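SAM-dependent methyltransferase (Thiobacillus denitrificans, PDB 5EPE) probably transfers methyl groups from S-adenosyl-L-methionine to a substrate not yet identified, and binds the product S-adenosyl-L-homocysteine. Local coordinates at residues N8-A13 with L201-W206; V40-S45 with V106-G111; E49-W54 with V88-G93. One frame throughout, in Å; residues are numbered along the deposited sequence.

Interaction 1 of 3, residues N8-A13 with L201-W206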
# COMPACT_ATOMS: atom_id res chain seq x y z
N ASN A 8 -10.08 -30.43 -32.15
CA ASN A 8 -10.05 -30.45 -33.60
C ASN A 8 -11.04 -29.41 -34.12
O ASN A 8 -10.74 -28.71 -35.08
CB ASN A 8 -10.29 -31.87 -34.18
CG ASN A 8 -9.08 -32.80 -34.02
OD1 ASN A 8 -7.92 -32.39 -34.14
ND2 ASN A 8 -9.35 -34.08 -33.82
N ILE A 9 -12.18 -29.26 -33.46
CA ILE A 9 -13.17 -28.27 -33.88
C ILE A 9 -12.68 -26.81 -33.67
O ILE A 9 -12.80 -25.98 -34.55
CB ILE A 9 -14.48 -28.46 -33.09
CG1 ILE A 9 -15.19 -29.74 -33.58
CG2 ILE A 9 -15.40 -27.26 -33.26
CD1 ILE A 9 -16.30 -30.21 -32.66
N THR A 10 -12.13 -26.54 -32.50
CA THR A 10 -11.74 -25.22 -32.10
C THR A 10 -10.54 -24.72 -32.91
O THR A 10 -10.45 -23.53 -33.22
CB THR A 10 -11.40 -25.31 -30.59
OG1 THR A 10 -12.65 -25.56 -29.92
CG2 THR A 10 -10.86 -24.11 -30.13
N GLU A 11 -9.59 -25.63 -33.20
CA GLU A 11 -8.34 -25.25 -33.84
C GLU A 11 -8.19 -25.70 -35.29
O GLU A 11 -7.09 -25.63 -35.85
CB GLU A 11 -7.19 -25.74 -32.99
CG GLU A 11 -7.19 -25.03 -31.63
CD GLU A 11 -5.91 -25.14 -30.85
OE1 GLU A 11 -5.98 -25.01 -29.62
OE2 GLU A 11 -4.84 -25.35 -31.42
N SER A 12 -9.29 -26.04 -35.93
CA SER A 12 -9.24 -26.59 -37.30
C SER A 12 -8.66 -25.57 -38.31
O SER A 12 -8.18 -25.96 -39.38
CB SER A 12 -10.61 -27.05 -37.81
OG SER A 12 -11.56 -25.98 -37.77
N ALA A 13 -8.76 -24.28 -38.01
CA ALA A 13 -8.30 -23.26 -38.91
C ALA A 13 -6.99 -22.64 -38.43
O ALA A 13 -6.60 -21.60 -38.94
CB ALA A 13 -9.37 -22.18 -39.03
N LEU A 201 -13.86 -17.24 -33.93
CA LEU A 201 -14.48 -17.22 -35.26
C LEU A 201 -14.73 -18.66 -35.73
O LEU A 201 -15.78 -18.98 -36.26
CB LEU A 201 -13.58 -16.45 -36.23
CG LEU A 201 -14.12 -16.34 -37.67
CD1 LEU A 201 -15.47 -15.69 -37.67
CD2 LEU A 201 -13.15 -15.61 -38.59
N THR A 202 -13.73 -19.52 -35.53
CA THR A 202 -13.87 -20.91 -35.87
C THR A 202 -15.10 -21.56 -35.17
O THR A 202 -15.88 -22.25 -35.80
CB THR A 202 -12.58 -21.69 -35.57
OG1 THR A 202 -11.51 -21.10 -36.32
CG2 THR A 202 -12.73 -23.23 -35.99
N MSE A 203 -15.20 -21.36 -33.87
CA MSE A 203 -16.29 -21.88 -33.09
C MSE A 203 -17.63 -21.38 -33.53
O MSE A 203 -18.58 -22.15 -33.61
CB MSE A 203 -16.12 -21.61 -31.61
CG MSE A 203 -15.12 -22.52 -30.95
SE MSE A 203 -15.05 -22.03 -28.98
CE MSE A 203 -13.93 -20.59 -29.24
N ARG A 204 -17.74 -20.09 -33.82
CA ARG A 204 -19.02 -19.54 -34.24
C ARG A 204 -19.48 -20.09 -35.57
O ARG A 204 -20.68 -20.44 -35.72
CB ARG A 204 -18.98 -18.00 -34.33
CG ARG A 204 -20.29 -17.35 -34.80
CD ARG A 204 -21.48 -17.73 -33.89
NE ARG A 204 -22.71 -17.33 -34.52
CZ ARG A 204 -23.34 -16.17 -34.35
NH1 ARG A 204 -22.96 -15.24 -33.49
NH2 ARG A 204 -24.43 -15.97 -35.05
N ARG A 205 -18.57 -20.13 -36.54
CA ARG A 205 -18.89 -20.71 -37.85
C ARG A 205 -19.23 -22.20 -37.74
O ARG A 205 -20.11 -22.69 -38.43
CB ARG A 205 -17.72 -20.51 -38.80
CG ARG A 205 -17.65 -19.06 -39.27
CD ARG A 205 -16.44 -18.80 -40.14
NE ARG A 205 -16.53 -17.45 -40.65
CZ ARG A 205 -15.69 -16.91 -41.51
NH1 ARG A 205 -14.69 -17.62 -41.96
NH2 ARG A 205 -15.86 -15.64 -41.91
N TRP A 206 -18.55 -22.91 -36.87
CA TRP A 206 -18.92 -24.33 -36.60
C TRP A 206 -20.33 -24.45 -36.02
O TRP A 206 -21.15 -25.27 -36.46
CB TRP A 206 -17.89 -24.99 -35.68
CG TRP A 206 -18.17 -26.43 -35.47
CD1 TRP A 206 -17.74 -27.46 -36.24
CD2 TRP A 206 -18.96 -26.98 -34.43
NE1 TRP A 206 -18.21 -28.66 -35.71
CE2 TRP A 206 -18.98 -28.37 -34.60
CE3 TRP A 206 -19.67 -26.42 -33.35
CZ2 TRP A 206 -19.65 -29.22 -33.72
CZ3 TRP A 206 -20.35 -27.29 -32.46
CH2 TRP A 206 -20.33 -28.66 -32.66
O HOH W 1 -9.38 -22.53 -35.57
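One face of the Trp206 indole is covered by Ile9, whose CG2 stands 3.6 Å from the centroid of the five-membered ring and only 10° off its normal, a CH-pi contact. From the other branch of the side chain, Ile9 CD1 comes within 3.7 Å of Trp206 CZ2, which extends the contact to the six-membered ring. Around the indole, Leu215 and Val219 add apolar contacts. This is helix-on-helix packing: the short N-terminal helix 5-11 lies against helix 189-209, in which Thr202 and Trp206, one turn apart, offer the same face. A branched isoleucine suits the place, since CG2 and CD1 spread over two parts of a broad ring. Placing Trp206 CG anti to its own backbone nitrogen (chi1 -176°) swings the indole out to meet Ile9.

Beside the Ile9-Trp206 pair, the smaller Thr202 makes the closest approach. Its methyl CG2 packs against the backbone of the other segment, 3.1 Å from Ile9 O, and lies 3.5 Å from Ser12 OG. Its hydroxyl has partners beyond the two segments as well, Ala198 O one turn back and Arg33 NH2 of the second subunit, so the residue also belongs to the subunit interface. Thr10 OG1 lies alongside the chain of Met203, a selenomethionine, but is hydrogen-bonded to Ile6 O. With no direct hydrogen bond between the segments, a water supplies the polar link: it donates to Thr10 O (2.8 Å), accepts from Ala13 N (3.1 Å) and bonds to Thr202 OG1 at 2.7 Å.

Interaction 2 of 3, residues V40-S45 with V106-G111. With SAH (S-adenosyl-L-homocysteine), chain B.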
# COMPACT_ATOMS: atom_id res chain seq x y z
N VAL A 40 15.87 -31.63 -38.20
CA VAL A 40 14.99 -31.24 -37.11
C VAL A 40 14.01 -32.36 -36.82
O VAL A 40 13.42 -32.90 -37.74
CB VAL A 40 14.16 -29.99 -37.49
CG1 VAL A 40 13.34 -29.52 -36.28
CG2 VAL A 40 15.08 -28.90 -37.97
N LEU A 41 13.84 -32.68 -35.55
CA LEU A 41 12.77 -33.55 -35.05
C LEU A 41 11.80 -32.70 -34.25
O LEU A 41 12.24 -31.91 -33.38
CB LEU A 41 13.33 -34.63 -34.13
CG LEU A 41 12.31 -35.57 -33.46
CD1 LEU A 41 11.61 -36.45 -34.49
CD2 LEU A 41 13.01 -36.41 -32.42
N ASP A 42 10.51 -32.84 -34.54
CA ASP A 42 9.46 -32.03 -33.86
C ASP A 42 8.43 -33.00 -33.28
O ASP A 42 7.70 -33.66 -34.02
CB ASP A 42 8.84 -31.04 -34.82
CG ASP A 42 7.97 -29.97 -34.12
OD1 ASP A 42 7.96 -29.84 -32.84
OD2 ASP A 42 7.28 -29.21 -34.89
N LEU A 43 8.40 -33.14 -31.96
CA LEU A 43 7.41 -34.00 -31.29
C LEU A 43 6.18 -33.18 -30.85
O LEU A 43 6.27 -32.26 -30.03
CB LEU A 43 8.02 -34.65 -30.07
CG LEU A 43 9.26 -35.49 -30.35
CD1 LEU A 43 9.68 -36.25 -29.10
CD2 LEU A 43 9.02 -36.48 -31.49
N GLY A 44 5.01 -33.57 -31.37
CA GLY A 44 3.79 -32.80 -31.21
C GLY A 44 3.78 -31.65 -32.18
O GLY A 44 3.59 -30.47 -31.79
N SER A 45 3.98 -32.00 -33.46
CA SER A 45 4.24 -31.02 -34.51
C SER A 45 3.01 -30.24 -35.05
O SER A 45 3.18 -29.38 -35.92
CB SER A 45 5.03 -31.67 -35.64
OG SER A 45 4.38 -32.81 -36.12
N VAL A 106 18.46 -30.18 -34.24
CA VAL A 106 17.46 -29.52 -33.41
C VAL A 106 16.37 -30.53 -33.05
O VAL A 106 15.72 -31.13 -33.94
CB VAL A 106 16.80 -28.34 -34.15
CG1 VAL A 106 15.77 -27.65 -33.25
CG2 VAL A 106 17.82 -27.31 -34.63
N ALA A 107 16.16 -30.74 -31.76
CA ALA A 107 15.10 -31.63 -31.28
C ALA A 107 14.13 -30.81 -30.45
O ALA A 107 14.53 -30.14 -29.46
CB ALA A 107 15.68 -32.79 -30.48
N ALA A 108 12.87 -30.79 -30.88
CA ALA A 108 11.89 -29.80 -30.39
C ALA A 108 10.65 -30.44 -29.84
O ALA A 108 10.17 -31.42 -30.35
CB ALA A 108 11.48 -28.87 -31.51
N CYS A 109 10.11 -29.87 -28.77
CA CYS A 109 8.75 -30.13 -28.35
C CYS A 109 8.14 -28.75 -27.99
O CYS A 109 8.46 -28.16 -26.94
CB CYS A 109 8.72 -31.08 -27.16
SG CYS A 109 7.01 -31.50 -26.64
N VAL A 110 7.27 -28.25 -28.86
CA VAL A 110 6.74 -26.92 -28.75
C VAL A 110 5.30 -26.99 -28.22
O VAL A 110 4.34 -27.06 -28.95
CB VAL A 110 6.89 -26.19 -30.07
CG1 VAL A 110 6.41 -24.72 -29.96
CG2 VAL A 110 8.36 -26.19 -30.48
N GLY A 111 5.21 -27.00 -26.92
CA GLY A 111 3.92 -27.01 -26.19
C GLY A 111 3.26 -28.38 -26.14
O GLY A 111 2.04 -28.49 -26.32
N SAH B . 3.90 -27.69 -31.90
CA SAH B . 2.58 -27.44 -32.60
CB SAH B . 1.44 -28.05 -31.80
CG SAH B . 1.23 -27.56 -30.36
SD SAH B . -0.34 -28.03 -29.67
C SAH B . 2.31 -25.98 -32.86
O SAH B . 2.91 -25.12 -32.18
OXT SAH B . 1.50 -25.61 -33.73
C5' SAH B . -0.07 -29.65 -28.90
C4' SAH B . 0.01 -30.75 -29.96
O4' SAH B . 0.39 -31.99 -29.34
C3' SAH B . -1.30 -31.01 -30.71
O3' SAH B . -1.04 -30.87 -32.12
C2' SAH B . -1.70 -32.45 -30.36
O2' SAH B . -2.25 -33.15 -31.47
C1' SAH B . -0.35 -33.03 -30.02
N9 SAH B . -0.27 -34.21 -29.14
C8 SAH B . -0.93 -34.41 -27.96
N7 SAH B . -0.56 -35.54 -27.40
C5 SAH B . 0.38 -36.08 -28.27
C6 SAH B . 1.14 -37.29 -28.25
N6 SAH B . 1.03 -38.16 -27.23
N1 SAH B . 2.01 -37.54 -29.26
C2 SAH B . 2.10 -36.65 -30.28
N3 SAH B . 1.42 -35.50 -30.40
C4 SAH B . 0.57 -35.26 -29.35
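Leu41 is gripped at both polar atoms of its backbone by the neighbouring strand: its N donates to Val106 O (2.9 Å), and its O accepts from Ala108 N (2.8 Å). The next bond follows from Leu43 N to Ala108 O at 2.9 Å, a nearly straight one with 170° at the hydrogen. Val106 O also receives the CA-H of Val40, so that one carbonyl serves two neighbours. On the face bearing Val40, Asp42, Val106 and Ala108, the small Ala108 fits beside the Asp42 carboxylate, with its CB 3.9 Å from Asp42 OD1. The aspartate reaches there because CG lies anti to its backbone nitrogen (chi1 -168°). Leu41 and Ala107 point to the other face, where Ala107 meets Leu126 of helix 119-127 and Leu41 meets Tyr98 and Ser129.

These are two central parallel strands, 39-43 and 104-110, of the Rossmann-like sheet of class I methyltransferases, where the chain order reverses and the first strand lies next to the fourth. The short segments cross at -20°, the usual twist of neighbouring strands. Beyond Leu43 they separate, as expected of the cleft in which such folds bind their cofactor, and S-adenosyl-L-homocysteine enters. Its amino nitrogen bridges the two strand ends, donating to Gly44 O (2.8 Å) and to Val110 O (3.0 Å).

Gly44 is the first glycine of the DLGSGSG motif, whose glycine-rich loop is typical of this family. Its positive phi is readily adopted by glycine, and the lack of a side chain lets the ligand's ribose oxygen O4' come close. Val110 O takes a second bond from Asn18 ND2, which also binds the ligand. Outward again, strand 61-66 pairs with the far side of 39-43, through Thr63 and Ile65, and Trp240 and Val242 of strand 238-247 touch the Val110 side chain.

Interaction 3 of 3, residues E49-W54 with V88-G93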
# COMPACT_ATOMS: atom_id res chain seq x y z
N GLU A 49 3.54 -26.30 -39.17
CA GLU A 49 3.89 -24.99 -39.68
C GLU A 49 5.39 -24.68 -39.46
O GLU A 49 6.06 -24.09 -40.34
CB GLU A 49 3.01 -23.90 -39.09
CG GLU A 49 3.20 -22.55 -39.76
CD GLU A 49 2.63 -22.43 -41.19
OE1 GLU A 49 2.01 -23.39 -41.70
OE2 GLU A 49 2.77 -21.31 -41.79
N MSE A 50 5.91 -25.08 -38.30
CA MSE A 50 7.32 -24.85 -38.01
C MSE A 50 8.22 -25.58 -38.99
O MSE A 50 9.06 -24.97 -39.62
CB MSE A 50 7.61 -25.31 -36.57
CG MSE A 50 9.03 -24.90 -36.25
SE MSE A 50 9.33 -25.32 -34.30
CE MSE A 50 9.87 -27.11 -34.48
N LEU A 51 8.06 -26.89 -39.11
CA LEU A 51 8.84 -27.62 -40.12
C LEU A 51 8.67 -27.13 -41.56
O LEU A 51 9.67 -26.96 -42.24
CB LEU A 51 8.57 -29.13 -40.06
CG LEU A 51 9.13 -29.78 -38.81
CD1 LEU A 51 8.68 -31.23 -38.73
CD2 LEU A 51 10.66 -29.74 -38.77
N CYS A 52 7.43 -26.86 -42.01
CA CYS A 52 7.21 -26.46 -43.39
C CYS A 52 7.88 -25.10 -43.70
O CYS A 52 8.52 -24.97 -44.74
CB CYS A 52 5.74 -26.40 -43.75
SG CYS A 52 5.01 -28.06 -43.76
N THR A 53 7.70 -24.12 -42.83
CA THR A 53 8.22 -22.78 -43.09
C THR A 53 9.74 -22.70 -42.99
O THR A 53 10.36 -22.01 -43.79
CB THR A 53 7.59 -21.71 -42.20
OG1 THR A 53 7.75 -22.04 -40.81
CG2 THR A 53 6.10 -21.54 -42.53
N TRP A 54 10.33 -23.44 -42.03
CA TRP A 54 11.80 -23.53 -41.93
C TRP A 54 12.40 -24.32 -43.09
O TRP A 54 13.50 -24.01 -43.55
CB TRP A 54 12.22 -24.11 -40.58
CG TRP A 54 11.87 -23.19 -39.39
CD1 TRP A 54 11.24 -21.96 -39.43
CD2 TRP A 54 12.07 -23.48 -38.02
NE1 TRP A 54 11.05 -21.47 -38.14
CE2 TRP A 54 11.55 -22.39 -37.26
CE3 TRP A 54 12.63 -24.56 -37.35
CZ2 TRP A 54 11.61 -22.36 -35.86
CZ3 TRP A 54 12.70 -24.52 -35.96
CH2 TRP A 54 12.20 -23.42 -35.24
N VAL A 88 10.46 -32.56 -45.55
CA VAL A 88 9.83 -32.74 -44.23
C VAL A 88 8.74 -33.79 -44.28
O VAL A 88 7.93 -33.76 -45.24
CB VAL A 88 9.30 -31.41 -43.63
CG1 VAL A 88 10.45 -30.46 -43.37
CG2 VAL A 88 8.33 -30.71 -44.56
N LYS A 89 8.75 -34.70 -43.30
CA LYS A 89 7.88 -35.88 -43.24
C LYS A 89 7.03 -35.76 -41.99
O LYS A 89 7.55 -35.43 -40.92
CB LYS A 89 8.73 -37.16 -43.08
CG LYS A 89 7.93 -38.47 -42.98
N PHE A 90 5.74 -36.03 -42.13
CA PHE A 90 4.79 -35.99 -41.01
C PHE A 90 4.21 -37.35 -40.73
O PHE A 90 3.74 -38.05 -41.67
CB PHE A 90 3.71 -34.98 -41.28
CG PHE A 90 4.27 -33.62 -41.41
CD1 PHE A 90 4.65 -32.91 -40.26
CD2 PHE A 90 4.55 -33.08 -42.66
CE1 PHE A 90 5.23 -31.67 -40.36
CE2 PHE A 90 5.12 -31.83 -42.75
CZ PHE A 90 5.48 -31.12 -41.62
N ILE A 91 4.24 -37.73 -39.45
CA ILE A 91 3.79 -39.04 -39.06
C ILE A 91 2.66 -38.87 -38.09
O ILE A 91 2.80 -38.13 -37.10
CB ILE A 91 4.91 -39.85 -38.40
CG1 ILE A 91 6.02 -40.12 -39.43
CG2 ILE A 91 4.36 -41.16 -37.85
CD1 ILE A 91 7.27 -40.80 -38.87
N HIS A 92 1.56 -39.59 -38.35
CA HIS A 92 0.46 -39.62 -37.40
C HIS A 92 0.73 -40.68 -36.34
O HIS A 92 0.85 -41.86 -36.65
CB HIS A 92 -0.90 -39.86 -38.05
CG HIS A 92 -2.02 -39.97 -37.07
ND1 HIS A 92 -3.01 -40.91 -37.18
CD2 HIS A 92 -2.28 -39.28 -35.94
CE1 HIS A 92 -3.86 -40.79 -36.17
NE2 HIS A 92 -3.44 -39.80 -35.40
N GLY A 93 0.83 -40.26 -35.08
CA GLY A 93 1.07 -41.19 -33.98
C GLY A 93 1.45 -40.57 -32.65
O GLY A 93 1.53 -39.36 -32.53
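Phe90 and Cys52 meet because both side chains leave their backbones with the outer atom anti to the carbonyl carbon: chi1 is -62° for Phe90 and -68° for Cys52. The phenyl ring is thereby carried from strand 88-92 toward helix 49-58, while the Cys52 thiol turns to the far end of the ring, at CZ. Cys52 SG comes 3.8 Å from Phe90 CZ and 4.9 Å from the ring centroid, an oblique sulfur-aromatic contact. Leu51 takes the neighbouring part of the ring, its CD1 lying 3.8 Å from Phe90 CE1, and the two side chains, coming from opposite sides, overlap alongside one another.

Val88, nearest the start of the strand, completes the patch. Its CG1 lies 4.0 Å from Leu51 CB and also meets Leu51 O, and its CG2 comes to 4.3 Å from Cys52 SG. All four residues are buried, and their union is apolar, without a hydrogen bond between the segments; Leu51 and Cys52 lie against the phenyl ring, and the branched Val88 closes against both of them. The helix has its own polar detail one residue on: Glu49 O receives both Thr53 N and Thr53 OG1 (2.7 Å), from opposite faces of the carbonyl plane, so the threonine hydroxyl is satisfied within the helix.

The helix and strand run nearly antiparallel, 166° apart, as in a beta-alpha-beta crossover, where the helix returns over the sheet; here helix 49-58 joins strands 39-43 and 61-66. Leu51 bridges back to strand 39-43 through Val40 and Asp42. Strand 88-92 lies at the sheet's edge beyond 61-66, and helix 69-82 fills the adjoining flank, placing Ala75 against Phe90 and both Ala79 and Leu82 against Cys52.

Interactions 2 and 3 share one sheet and one core, their centres 9 Å apart. Helix 49-58 follows strand 39-43, and its residues pack on the face that carries Asp42: Leu51 CD2 lies 3.7 Å from Val40 CG1, and Met50 CE lies 3.8 Å from Ala108 CB. Interaction 2 touches S-adenosyl-L-homocysteine directly, whereas interaction 3 reaches it through Gly93 at the end of its strand. Interaction 1 stands apart, its centre 25 Å from that of interaction 2 and 22 Å from that of interaction 3. Yet it flanks the pocket: the Thr10 side chain is about 11 Å from the ligand, and Glu11 is hydrogen-bonded to the ligand-binding His17.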